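Local coordinates for protein 1,3-alpha-isomaltosidase (Kribbella flavida DSM 17836, PDB 5X3I) that hydrolyses the alpha-1,3-glucosidic linkage of a cyclic tetrasaccharide derived from starch, releasing isomaltose inside the cell, at residues A[658-668]-A[695-703]; A[636-646]-A[675-683]. The protein carries 1 engineered substitution. All blocks are in the same frame, centred on the assembly; numbering follows the deposited sequence.

Contact 1 and contact 2 are neighbours, with centres about 17 Å apart, and both involve the C-terminal part of this family 31 glycosidase. Contact 2 ties the long helix 622-650 to the tip of the hairpin 675-683; contact 1 packs the loop 658-668 against strand 693-698 and the turn after it. The hairpin joins the two: Leu682 CD1 lies 3.6 Å from Pro699 CD, and Leu658 CD1 lies 3.8 Å from Tyr675 CA. Arg656 also serves both, pairing with Asp661 and Asp679. Neither contact reaches the active site, where Asp536 is the inferred proton donor and engineered Ala471 occupies the inferred nucleophile position.

Contact 1 (A[658-668]-A[695-703]); sequences LFFDHENDPEI and TTYLPAGEW. With SO4 (sulfate ion), chain K.
Tyr697 meets Glu667 and Asp665 along the length of its side chain. Beyond CB, its ring passes under Glu667, and Tyr697 CE1 comes within 3.4 Å of Glu667 CG. This methylene sits over the ring centre, 13° off the normal, in a CH-pi contact. A bend at Glu667 chi2 (63°) turns its carboxylate off the ring to Asn670 and His671. Tyr697 CE2 touches Ile668 CG2. At the tip, Tyr697 OH donates to Asp665 OD2, which lies in the ring plane; the modelled 2.3 Å is doubtfully short.

Asp665 suits a turn because its two oxygens can serve different donors: OD1 accepts from Glu667 N at 2.9 Å, an Asx turn. OD2 also accepts a hydrogen bond from a water, which in turn accepts one from Ala700 N. Farther along, Pro699 CB makes a CH-pi contact over the His662 ring face, 3.5 Å from its centroid; the rigid proline offers a compact apolar surface to the flat imidazole. Asp661 CB covers the opposite face, and Leu658 CD2 packs on Pro699 CG at 3.9 Å. Beside this apolar packing, Glu667 N and the water both donate to the Asp665 carboxylate, which would favour its anionic form.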
# COMPACT_ATOMS: atom_id res chain seq x y z
N LEU A 658 17.86 -8.40 11.10
CA LEU A 658 18.81 -9.29 11.75
C LEU A 658 18.19 -10.20 12.81
O LEU A 658 18.80 -11.19 13.19
CB LEU A 658 19.95 -8.48 12.36
CG LEU A 658 21.14 -8.20 11.44
CD1 LEU A 658 20.75 -7.26 10.33
CD2 LEU A 658 22.30 -7.62 12.24
N PHE A 659 16.98 -9.90 13.28
CA PHE A 659 16.42 -10.71 14.36
C PHE A 659 16.02 -12.11 13.89
O PHE A 659 15.81 -13.00 14.70
CB PHE A 659 15.24 -10.00 15.05
CG PHE A 659 13.95 -10.00 14.27
CD1 PHE A 659 13.06 -11.06 14.36
CD2 PHE A 659 13.58 -8.91 13.51
CE1 PHE A 659 11.87 -11.05 13.67
CE2 PHE A 659 12.39 -8.90 12.82
CZ PHE A 659 11.53 -9.97 12.90
N PHE A 660 15.96 -12.31 12.58
CA PHE A 660 15.63 -13.64 12.06
C PHE A 660 16.74 -14.63 12.31
O PHE A 660 16.50 -15.76 12.71
CB PHE A 660 15.31 -13.58 10.56
CG PHE A 660 13.91 -13.15 10.26
CD1 PHE A 660 12.91 -14.08 10.10
CD2 PHE A 660 13.59 -11.81 10.18
CE1 PHE A 660 11.62 -13.69 9.84
CE2 PHE A 660 12.30 -11.41 9.93
CZ PHE A 660 11.31 -12.34 9.76
N ASP A 661 17.97 -14.20 12.10
CA ASP A 661 19.11 -15.08 12.29
C ASP A 661 19.80 -14.88 13.64
O ASP A 661 20.58 -15.68 14.03
CB ASP A 661 20.13 -14.92 11.17
CG ASP A 661 19.57 -15.28 9.81
OD1 ASP A 661 18.93 -16.30 9.68
OD2 ASP A 661 19.77 -14.52 8.89
N HIS A 662 19.54 -13.78 14.30
CA HIS A 662 20.21 -13.46 15.53
C HIS A 662 19.27 -13.00 16.64
O HIS A 662 19.47 -11.98 17.24
CB HIS A 662 21.25 -12.40 15.26
CG HIS A 662 22.15 -12.72 14.11
ND1 HIS A 662 23.24 -13.54 14.23
CD2 HIS A 662 22.13 -12.31 12.83
CE1 HIS A 662 23.84 -13.65 13.06
NE2 HIS A 662 23.19 -12.91 12.20
N GLU A 663 18.23 -13.76 16.89
CA GLU A 663 17.20 -13.32 17.80
C GLU A 663 17.73 -12.90 19.20
O GLU A 663 17.21 -11.97 19.77
CB GLU A 663 16.07 -14.33 17.86
CG GLU A 663 16.56 -15.72 18.14
CD GLU A 663 15.48 -16.74 18.05
OE1 GLU A 663 15.73 -17.74 17.41
OE2 GLU A 663 14.41 -16.53 18.64
N ASN A 664 18.82 -13.53 19.68
CA ASN A 664 19.33 -13.37 21.03
C ASN A 664 20.44 -12.35 21.16
O ASN A 664 21.02 -12.18 22.23
CB ASN A 664 19.80 -14.72 21.57
CG ASN A 664 18.68 -15.72 21.69
OD1 ASN A 664 17.56 -15.37 22.08
ND2 ASN A 664 18.95 -16.97 21.33
N ASP A 665 20.75 -11.66 20.07
CA ASP A 665 21.71 -10.57 20.11
C ASP A 665 20.97 -9.26 20.34
O ASP A 665 20.27 -8.78 19.45
CB ASP A 665 22.53 -10.51 18.82
CG ASP A 665 23.65 -9.48 18.89
OD1 ASP A 665 23.60 -8.57 19.73
OD2 ASP A 665 24.60 -9.58 18.09
N PRO A 666 21.14 -8.67 21.53
CA PRO A 666 20.43 -7.44 21.89
C PRO A 666 20.89 -6.24 21.07
O PRO A 666 20.11 -5.32 20.86
CB PRO A 666 20.78 -7.25 23.37
CG PRO A 666 22.06 -7.99 23.55
CD PRO A 666 22.00 -9.16 22.62
N GLU A 667 22.13 -6.26 20.61
CA GLU A 667 22.69 -5.11 19.93
C GLU A 667 22.01 -4.80 18.58
O GLU A 667 22.02 -3.65 18.13
CB GLU A 667 24.19 -5.31 19.72
CG GLU A 667 24.89 -4.14 19.03
CD GLU A 667 24.85 -2.86 19.84
OE1 GLU A 667 24.53 -2.92 21.04
OE2 GLU A 667 25.14 -1.79 19.26
N ILE A 668 21.40 -5.80 17.97
CA ILE A 668 20.80 -5.62 16.64
C ILE A 668 19.76 -4.50 16.62
O ILE A 668 19.61 -3.81 15.62
CB ILE A 668 20.16 -6.92 16.13
CG1 ILE A 668 18.95 -7.31 16.97
CG2 ILE A 668 21.19 -8.04 16.08
CD1 ILE A 668 18.42 -8.67 16.69
N THR A 695 29.11 3.53 10.27
CA THR A 695 29.39 2.43 11.17
C THR A 695 28.33 1.35 11.07
O THR A 695 27.14 1.62 11.13
CB THR A 695 29.51 2.91 12.62
OG1 THR A 695 30.58 3.85 12.71
CG2 THR A 695 29.79 1.74 13.53
N THR A 696 28.80 0.11 10.92
CA THR A 696 27.94 -1.04 10.73
C THR A 696 28.14 -2.03 11.87
O THR A 696 29.27 -2.23 12.32
CB THR A 696 28.24 -1.74 9.38
OG1 THR A 696 28.07 -0.81 8.31
CG2 THR A 696 27.33 -2.92 9.17
N TYR A 697 27.07 -2.63 12.36
CA TYR A 697 27.21 -3.66 13.37
C TYR A 697 27.09 -5.03 12.74
O TYR A 697 26.04 -5.41 12.23
CB TYR A 697 26.16 -3.51 14.49
CG TYR A 697 26.17 -4.68 15.44
CD1 TYR A 697 27.16 -4.81 16.40
CD2 TYR A 697 25.20 -5.67 15.37
CE1 TYR A 697 27.19 -5.89 17.27
CE2 TYR A 697 25.22 -6.75 16.24
CZ TYR A 697 26.21 -6.85 17.19
OH TYR A 697 26.23 -7.92 18.05
N LEU A 698 28.19 -5.76 12.77
CA LEU A 698 28.22 -7.11 12.24
C LEU A 698 27.99 -8.11 13.36
O LEU A 698 28.77 -8.17 14.30
CB LEU A 698 29.55 -7.39 11.54
CG LEU A 698 29.92 -6.48 10.37
CD1 LEU A 698 31.28 -6.86 9.82
CD2 LEU A 698 28.86 -6.59 9.29
N PRO A 699 26.94 -8.92 13.24
CA PRO A 699 26.64 -9.94 14.25
C PRO A 699 27.66 -11.07 14.21
O PRO A 699 28.65 -10.98 13.48
CB PRO A 699 25.25 -10.43 13.85
CG PRO A 699 25.19 -10.20 12.37
CD PRO A 699 25.98 -8.94 12.12
N ALA A 700 27.41 -12.12 14.97
CA ALA A 700 28.34 -13.24 15.09
C ALA A 700 28.61 -13.88 13.73
O ALA A 700 27.76 -13.84 12.85
CB ALA A 700 27.82 -14.27 16.05
N GLY A 701 29.78 -14.48 13.59
CA GLY A 701 30.25 -15.05 12.34
C GLY A 701 31.38 -14.25 11.72
O GLY A 701 31.82 -13.25 12.28
N GLU A 702 31.88 -14.71 10.57
CA GLU A 702 33.04 -14.10 9.94
C GLU A 702 32.66 -13.31 8.69
O GLU A 702 31.87 -13.78 7.88
CB GLU A 702 34.08 -15.15 9.58
CG GLU A 702 34.58 -15.95 10.77
CD GLU A 702 36.02 -16.39 10.60
OE1 GLU A 702 36.89 -15.51 10.43
OE2 GLU A 702 36.28 -17.61 10.63
N TRP A 703 33.24 -12.13 8.53
CA TRP A 703 32.80 -11.21 7.50
C TRP A 703 33.92 -10.69 6.61
O TRP A 703 35.08 -10.59 7.02
CB TRP A 703 32.09 -10.02 8.15
CG TRP A 703 30.88 -10.44 8.92
CD1 TRP A 703 30.81 -10.73 10.25
CD2 TRP A 703 29.56 -10.63 8.40
NE1 TRP A 703 29.54 -11.08 10.59
CE2 TRP A 703 28.75 -11.03 9.47
CE3 TRP A 703 28.99 -10.50 7.13
CZ2 TRP A 703 27.39 -11.30 9.32
CZ3 TRP A 703 27.65 -10.77 6.98
CH2 TRP A 703 26.86 -11.17 8.06
S SO4 K . 31.02 -17.74 8.07
O1 SO4 K . 32.40 -18.11 7.82
O2 SO4 K . 30.34 -17.64 6.79
O3 SO4 K . 30.37 -18.76 8.89
O4 SO4 K . 30.96 -16.46 8.77
O HOH W 1 25.52 -11.83 17.21

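Contact 2 (A[636-646]-A[675-683]); sequences LVPYLTEQAAR and YLLGDELLI
Tyr639 reaches from helix 622-650 into the turn of the hairpin, where its hydroxyl both gives and takes a hydrogen bond. Tyr639 OH donates to Leu677 O at 2.7 Å, in the carbonyl plane and at the ring edge, while Glu680 N donates to Tyr639 OH at 3.0 Å. With CG anti to the backbone N (chi1 174°), the ring extends away from the helix toward the turn. Tyr639 CE2 lies 3.8 Å from Leu681 CD1. One turn later, Gln643 OE1 receives Asp679 N at 2.9 Å in a nearly straight bond (167°), although the donor stands well above the amide plane. Between these two grips, Gly678 CA fits against Gln643 CG at 3.9 Å; glycine suits both its positive phi and this close approach to the helix. Arg646 NE closes the row with a weak hydrogen bond to Asp679 OD2 at 2.9 Å, part of a salt bridge. Leu640 CD2 packs on Leu677 CD1 at 3.9 Å, adding apolar contact beside the polar row.

Behind this shell, one water accepts from Gln643 NE2 and donates to Asp679 OD2 and Glu680 OE2, and another links Arg646 NH2 to Asp679 OD1. Arg656 forms a salt bridge with Asp679 OD1, and Arg731 pairs with Glu680. Leu738 of helix 735-742 packs against Tyr639, Glu680 and Leu681. The whole is a helix-to-hairpin junction: the three-residue loop 678-680 of an antiparallel beta hairpin is pinned to the helix leading out of the family 31 TIM barrel, joining the barrel to the C-terminal beta domain.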
# COMPACT_ATOMS: atom_id res chain seq x y z
N LEU A 636 24.24 -9.20 -9.92
CA LEU A 636 23.62 -9.77 -8.73
C LEU A 636 22.39 -10.60 -9.02
O LEU A 636 21.87 -11.27 -8.13
CB LEU A 636 23.22 -8.66 -7.76
CG LEU A 636 24.17 -8.28 -6.65
CD1 LEU A 636 23.59 -7.13 -5.84
CD2 LEU A 636 24.42 -9.48 -5.76
N VAL A 637 21.89 -10.55 -10.26
CA VAL A 637 20.62 -11.21 -10.56
C VAL A 637 20.64 -12.72 -10.26
O VAL A 637 19.68 -13.22 -9.67
CB VAL A 637 20.18 -10.96 -12.01
CG1 VAL A 637 19.00 -11.85 -12.37
CG2 VAL A 637 19.81 -9.50 -12.19
N PRO A 638 21.72 -13.45 -10.62
CA PRO A 638 21.69 -14.87 -10.23
C PRO A 638 21.65 -15.10 -8.70
O PRO A 638 21.00 -16.03 -8.25
CB PRO A 638 22.99 -15.42 -10.82
CG PRO A 638 23.28 -14.50 -11.99
CD PRO A 638 22.85 -13.15 -11.51
N TYR A 639 22.36 -14.28 -7.94
CA TYR A 639 22.31 -14.37 -6.48
C TYR A 639 20.89 -14.12 -5.96
O TYR A 639 20.35 -14.92 -5.20
CB TYR A 639 23.28 -13.39 -5.83
CG TYR A 639 23.17 -13.35 -4.31
CD1 TYR A 639 23.69 -14.37 -3.53
CD2 TYR A 639 22.56 -12.28 -3.67
CE1 TYR A 639 23.60 -14.34 -2.15
CE2 TYR A 639 22.47 -12.24 -2.27
CZ TYR A 639 22.98 -13.27 -1.52
OH TYR A 639 22.89 -13.25 -0.15
N LEU A 640 20.30 -13.01 -6.40
CA LEU A 640 18.95 -12.63 -5.96
C LEU A 640 17.96 -13.72 -6.29
O LEU A 640 17.12 -14.06 -5.47
CB LEU A 640 18.53 -11.30 -6.60
CG LEU A 640 19.29 -10.09 -6.06
CD1 LEU A 640 19.18 -8.88 -6.97
CD2 LEU A 640 18.77 -9.74 -4.65
N THR A 641 18.08 -14.28 -7.49
CA THR A 641 17.21 -15.35 -7.95
C THR A 641 17.32 -16.58 -7.03
O THR A 641 16.32 -17.16 -6.64
CB THR A 641 17.54 -15.76 -9.42
OG1 THR A 641 17.38 -14.63 -10.29
CG2 THR A 641 16.64 -16.87 -9.87
N GLU A 642 18.55 -16.97 -6.71
CA GLU A 642 18.73 -18.11 -5.83
C GLU A 642 18.18 -17.81 -4.44
O GLU A 642 17.50 -18.63 -3.85
CB GLU A 642 20.19 -18.51 -5.73
CG GLU A 642 20.38 -19.76 -4.92
CD GLU A 642 21.77 -20.32 -5.01
OE1 GLU A 642 22.72 -19.65 -4.59
OE2 GLU A 642 21.91 -21.44 -5.51
N GLN A 643 18.50 -16.64 -3.92
CA GLN A 643 18.07 -16.24 -2.59
C GLN A 643 16.54 -16.10 -2.49
O GLN A 643 15.95 -16.49 -1.48
CB GLN A 643 18.76 -14.95 -2.17
CG GLN A 643 20.25 -15.12 -1.91
CD GLN A 643 20.54 -16.18 -0.84
OE1 GLN A 643 19.84 -16.27 0.17
NE2 GLN A 643 21.55 -16.99 -1.08
N ALA A 644 15.92 -15.58 -3.55
CA ALA A 644 14.46 -15.48 -3.59
C ALA A 644 13.83 -16.86 -3.51
O ALA A 644 12.82 -17.06 -2.83
CB ALA A 644 13.99 -14.77 -4.85
N ALA A 645 14.43 -17.82 -4.21
CA ALA A 645 13.95 -19.17 -4.17
C ALA A 645 14.08 -19.75 -2.75
O ALA A 645 13.20 -20.47 -2.30
CB ALA A 645 14.69 -20.04 -5.17
N ARG A 646 15.17 -19.45 -2.06
CA ARG A 646 15.36 -19.94 -0.69
C ARG A 646 14.33 -19.30 0.26
O ARG A 646 13.74 -19.97 1.11
CB ARG A 646 16.78 -19.67 -0.21
CG ARG A 646 17.83 -20.56 -0.88
CD ARG A 646 19.21 -20.44 -0.23
NE ARG A 646 19.14 -20.57 1.22
CZ ARG A 646 19.14 -21.72 1.89
NH1 ARG A 646 19.21 -22.88 1.24
NH2 ARG A 646 19.06 -21.72 3.22
N TYR A 675 20.22 -4.75 7.30
CA TYR A 675 19.56 -6.00 6.96
C TYR A 675 20.46 -6.92 6.18
O TYR A 675 21.45 -6.50 5.58
CB TYR A 675 18.27 -5.74 6.17
CG TYR A 675 18.49 -5.00 4.88
CD1 TYR A 675 18.56 -3.61 4.85
CD2 TYR A 675 18.61 -5.68 3.67
CE1 TYR A 675 18.75 -2.93 3.68
CE2 TYR A 675 18.80 -5.01 2.49
CZ TYR A 675 18.88 -3.64 2.50
OH TYR A 675 19.07 -2.97 1.32
N LEU A 676 20.11 -8.20 6.17
CA LEU A 676 20.76 -9.16 5.31
C LEU A 676 19.96 -9.25 4.01
O LEU A 676 18.74 -9.37 4.05
CB LEU A 676 20.85 -10.52 5.98
CG LEU A 676 21.70 -10.59 7.25
CD1 LEU A 676 21.40 -11.86 8.01
CD2 LEU A 676 23.18 -10.53 6.89
N LEU A 677 20.65 -9.16 2.88
CA LEU A 677 20.02 -9.44 1.60
C LEU A 677 20.30 -10.90 1.27
O LEU A 677 21.41 -11.26 0.88
CB LEU A 677 20.57 -8.51 0.52
CG LEU A 677 20.09 -8.70 -0.93
CD1 LEU A 677 18.69 -8.18 -1.09
CD2 LEU A 677 21.03 -7.99 -1.88
N GLY A 678 19.27 -11.73 1.38
CA GLY A 678 19.48 -13.16 1.38
C GLY A 678 20.36 -13.60 2.55
O GLY A 678 20.60 -12.83 3.48
N ASP A 679 20.85 -14.83 2.49
CA ASP A 679 21.71 -15.37 3.54
C ASP A 679 23.05 -14.67 3.66
O ASP A 679 23.55 -14.46 4.76
CB ASP A 679 21.97 -16.87 3.29
CG ASP A 679 20.73 -17.71 3.43
OD1 ASP A 679 19.77 -17.24 4.05
OD2 ASP A 679 20.71 -18.84 2.93
N GLU A 680 23.67 -14.35 2.53
CA GLU A 680 25.10 -14.00 2.52
C GLU A 680 25.56 -12.55 2.65
O GLU A 680 26.72 -12.31 2.93
CB GLU A 680 25.72 -14.56 1.23
CG GLU A 680 25.19 -15.92 0.82
CD GLU A 680 25.42 -17.01 1.86
OE1 GLU A 680 26.15 -16.79 2.83
OE2 GLU A 680 24.86 -18.11 1.69
N LEU A 681 24.67 -11.58 2.47
CA LEU A 681 25.12 -10.20 2.40
C LEU A 681 24.43 -9.31 3.42
O LEU A 681 23.21 -9.32 3.52
CB LEU A 681 24.90 -9.61 1.01
CG LEU A 681 25.66 -10.18 -0.19
CD1 LEU A 681 25.12 -9.57 -1.48
CD2 LEU A 681 27.14 -9.93 -0.06
N LEU A 682 25.21 -8.51 4.14
CA LEU A 682 24.67 -7.55 5.08
C LEU A 682 24.81 -6.14 4.52
O LEU A 682 25.89 -5.71 4.13
CB LEU A 682 25.38 -7.67 6.44
CG LEU A 682 24.78 -6.90 7.62
CD1 LEU A 682 25.09 -7.61 8.91
CD2 LEU A 682 25.31 -5.50 7.67
N ILE A 683 23.69 -5.44 4.47
CA ILE A 683 23.63 -4.11 3.88
C ILE A 683 23.42 -3.05 4.95
O ILE A 683 22.67 -3.28 5.90
CB ILE A 683 22.49 -4.02 2.85
CG1 ILE A 683 22.40 -5.30 2.01
CG2 ILE A 683 22.64 -2.78 2.00
CD1 ILE A 683 23.66 -5.63 1.24
O HOH W 2 22.37 -19.17 0.84
O HOH W 3 17.72 -19.31 3.80